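Membrane-associated protein VP24 (Marburg virus - Musoke, Kenya, 1980, PDB 4OR8) may act as a minor matrix protein of the virion, with a role in nucleocapsid assembly and in budding. Local coordinates at residues F61-T66 and L106-L111. Sequence-based numbering, arbitrary orientation.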
loop_
_atom_site.group_PDB
_atom_site.type_symbol
_atom_site.label_atom_id
_atom_site.label_comp_id
_atom_site.label_asym_id
_atom_site.label_seq_id
_atom_site.Cartn_x
_atom_site.Cartn_y
_atom_site.Cartn_z
ATOM N N PHE B 61 -14.601 -4.726 2.542
ATOM C CA PHE B 61 -13.147 -4.783 2.525
ATOM C C PHE B 61 -12.624 -5.693 1.419
ATOM O O PHE B 61 -13.107 -6.809 1.244
ATOM C CB PHE B 61 -12.612 -5.238 3.884
ATOM C CG PHE B 61 -12.883 -4.268 4.998
ATOM C CD1 PHE B 61 -12.203 -3.064 5.065
ATOM C CD2 PHE B 61 -13.810 -4.564 5.985
ATOM C CE1 PHE B 61 -12.445 -2.169 6.089
ATOM C CE2 PHE B 61 -14.058 -3.673 7.014
ATOM C CZ PHE B 61 -13.372 -2.475 7.066
ATOM N N HIS B 62 -11.635 -5.207 0.677
ATOM C CA HIS B 62 -10.976 -6.002 -0.349
ATOM C C HIS B 62 -9.568 -6.379 0.097
ATOM O O HIS B 62 -8.655 -5.556 0.052
ATOM C CB HIS B 62 -10.920 -5.234 -1.666
ATOM C CG HIS B 62 -12.264 -4.828 -2.183
ATOM N ND1 HIS B 62 -12.940 -3.724 -1.710
ATOM C CD2 HIS B 62 -13.059 -5.379 -3.130
ATOM C CE1 HIS B 62 -14.093 -3.611 -2.344
ATOM N NE2 HIS B 62 -14.190 -4.603 -3.212
ATOM N N ILE B 63 -9.402 -7.629 0.520
ATOM C CA ILE B 63 -8.134 -8.101 1.071
ATOM C C ILE B 63 -7.342 -8.907 0.054
ATOM O O ILE B 63 -7.790 -9.967 -0.379
ATOM C CB ILE B 63 -8.350 -9.006 2.300
ATOM C CG1 ILE B 63 -9.452 -8.450 3.200
ATOM C CG2 ILE B 63 -7.044 -9.189 3.061
ATOM C CD1 ILE B 63 -9.190 -7.059 3.683
ATOM N N PRO B 64 -6.154 -8.409 -0.320
ATOM C CA PRO B 64 -5.232 -9.088 -1.237
ATOM C C PRO B 64 -4.401 -10.178 -0.558
ATOM O O PRO B 64 -4.260 -10.189 0.666
ATOM C CB PRO B 64 -4.300 -7.959 -1.701
ATOM C CG PRO B 64 -4.936 -6.681 -1.232
ATOM C CD PRO B 64 -5.705 -7.044 -0.013
ATOM N N ASN B 65 -3.844 -11.073 -1.369
ATOM C CA ASN B 65 -2.963 -12.139 -0.900
ATOM C C ASN B 65 -1.532 -11.660 -0.688
ATOM O O ASN B 65 -0.620 -12.466 -0.502
ATOM C CB ASN B 65 -2.948 -13.284 -1.913
ATOM C CG ASN B 65 -4.056 -14.287 -1.678
ATOM O OD1 ASN B 65 -4.150 -14.878 -0.605
ATOM N ND2 ASN B 65 -4.902 -14.485 -2.685
ATOM N N THR B 66 -1.345 -10.347 -0.717
ATOM C CA THR B 66 -0.014 -9.751 -0.740
ATOM C C THR B 66 0.770 -9.915 0.561
ATOM O O THR B 66 0.258 -9.652 1.649
ATOM C CB THR B 66 -0.088 -8.249 -1.092
ATOM O OG1 THR B 66 -0.816 -8.081 -2.315
ATOM C CG2 THR B 66 1.306 -7.659 -1.249
ATOM N N LEU B 106 -7.622 -11.801 9.189
ATOM C CA LEU B 106 -7.649 -11.953 10.636
ATOM C C LEU B 106 -6.970 -10.748 11.276
ATOM O O LEU B 106 -7.341 -10.315 12.367
ATOM C CB LEU B 106 -6.938 -13.242 11.046
ATOM C CG LEU B 106 -7.809 -14.319 11.696
ATOM C CD1 LEU B 106 -9.110 -14.493 10.934
ATOM C CD2 LEU B 106 -7.055 -15.632 11.763
ATOM N N ALA B 107 -5.972 -10.208 10.584
ATOM C CA ALA B 107 -5.259 -9.032 11.065
ATOM C C ALA B 107 -6.137 -7.797 10.928
ATOM O O ALA B 107 -6.074 -6.885 11.751
ATOM C CB ALA B 107 -3.955 -8.852 10.305
ATOM N N LEU B 108 -6.954 -7.767 9.878
ATOM C CA LEU B 108 -7.904 -6.683 9.690
ATOM C C LEU B 108 -8.947 -6.734 10.791
ATOM O O LEU B 108 -9.359 -5.703 11.321
ATOM C CB LEU B 108 -8.594 -6.787 8.329
ATOM C CG LEU B 108 -9.695 -5.747 8.099
ATOM C CD1 LEU B 108 -9.103 -4.355 8.003
ATOM C CD2 LEU B 108 -10.511 -6.066 6.865
ATOM N N ARG B 109 -9.370 -7.949 11.124
ATOM C CA ARG B 109 -10.364 -8.163 12.166
ATOM C C ARG B 109 -9.855 -7.603 13.485
ATOM O O ARG B 109 -10.583 -6.926 14.206
ATOM C CB ARG B 109 -10.665 -9.654 12.301
ATOM C CG ARG B 109 -11.843 -9.995 13.193
ATOM C CD ARG B 109 -11.980 -11.508 13.327
ATOM N NE ARG B 109 -12.931 -11.901 14.362
ATOM C CZ ARG B 109 -14.149 -12.370 14.121
ATOM N NH1 ARG B 109 -14.574 -12.515 12.872
ATOM N NH2 ARG B 109 -14.943 -12.700 15.130
ATOM N N ILE B 110 -8.591 -7.886 13.781
ATOM C CA ILE B 110 -7.931 -7.373 14.973
ATOM C C ILE B 110 -7.883 -5.850 14.948
ATOM O O ILE B 110 -8.142 -5.190 15.955
ATOM C CB ILE B 110 -6.498 -7.933 15.089
ATOM C CG1 ILE B 110 -6.543 -9.429 15.408
ATOM C CG2 ILE B 110 -5.706 -7.193 16.151
ATOM C CD1 ILE B 110 -5.180 -10.067 15.529
ATOM N N LEU B 111 -7.561 -5.301 13.784
ATOM C CA LEU B 111 -7.450 -3.860 13.610
ATOM C C LEU B 111 -8.804 -3.198 13.861
ATOM O O LEU B 111 -8.888 -2.149 14.500
ATOM C CB LEU B 111 -6.932 -3.548 12.205
ATOM C CG LEU B 111 -6.317 -2.176 11.924
ATOM C CD1 LEU B 111 -5.388 -2.266 10.727
ATOM C CD2 LEU B 111 -7.399 -1.143 11.671
#
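With CG of Leu108 set opposite its own backbone N (chi1 175°), the leucine reaches from its helix toward strand 59-64 and presents CD2 to Phe61 and Ile63. In Phe61, CG lies anti to the carbonyl carbon, beside the backbone N (chi1 -65°), and chi2 of -72° turns one ring face to that methyl. CD2 sits over this face, 3.9 Å from the centroid of the Phe61 ring, in a CH-pi contact displaced from the middle toward the rim at CG; the separation of Leu108 CD2 from Phe61 CG is 3.5 Å. The same methyl meets the end of the Ile63 chain, with CD1 of Ile63 3.6 Å from CD2 of Leu108. A single leucine branch thus bridges two alternate residues on the side of the strand that faces helix 104-115, while the side chain of His62, between them, leaves the backbone away from the helix, and its ring meets Trp83 of the second subunit. The join is wholly apolar and buried near the centre of the chain. It links strand 59-64, outermost within this chain in the three-stranded antiparallel sheet, to helix 104-115, within the pyramidal fold of VP24. Phe175 of helix 161-178 also packs on Phe61, and helix 240-244 adds Val242 against Ile63 and Leu243 against Leu108.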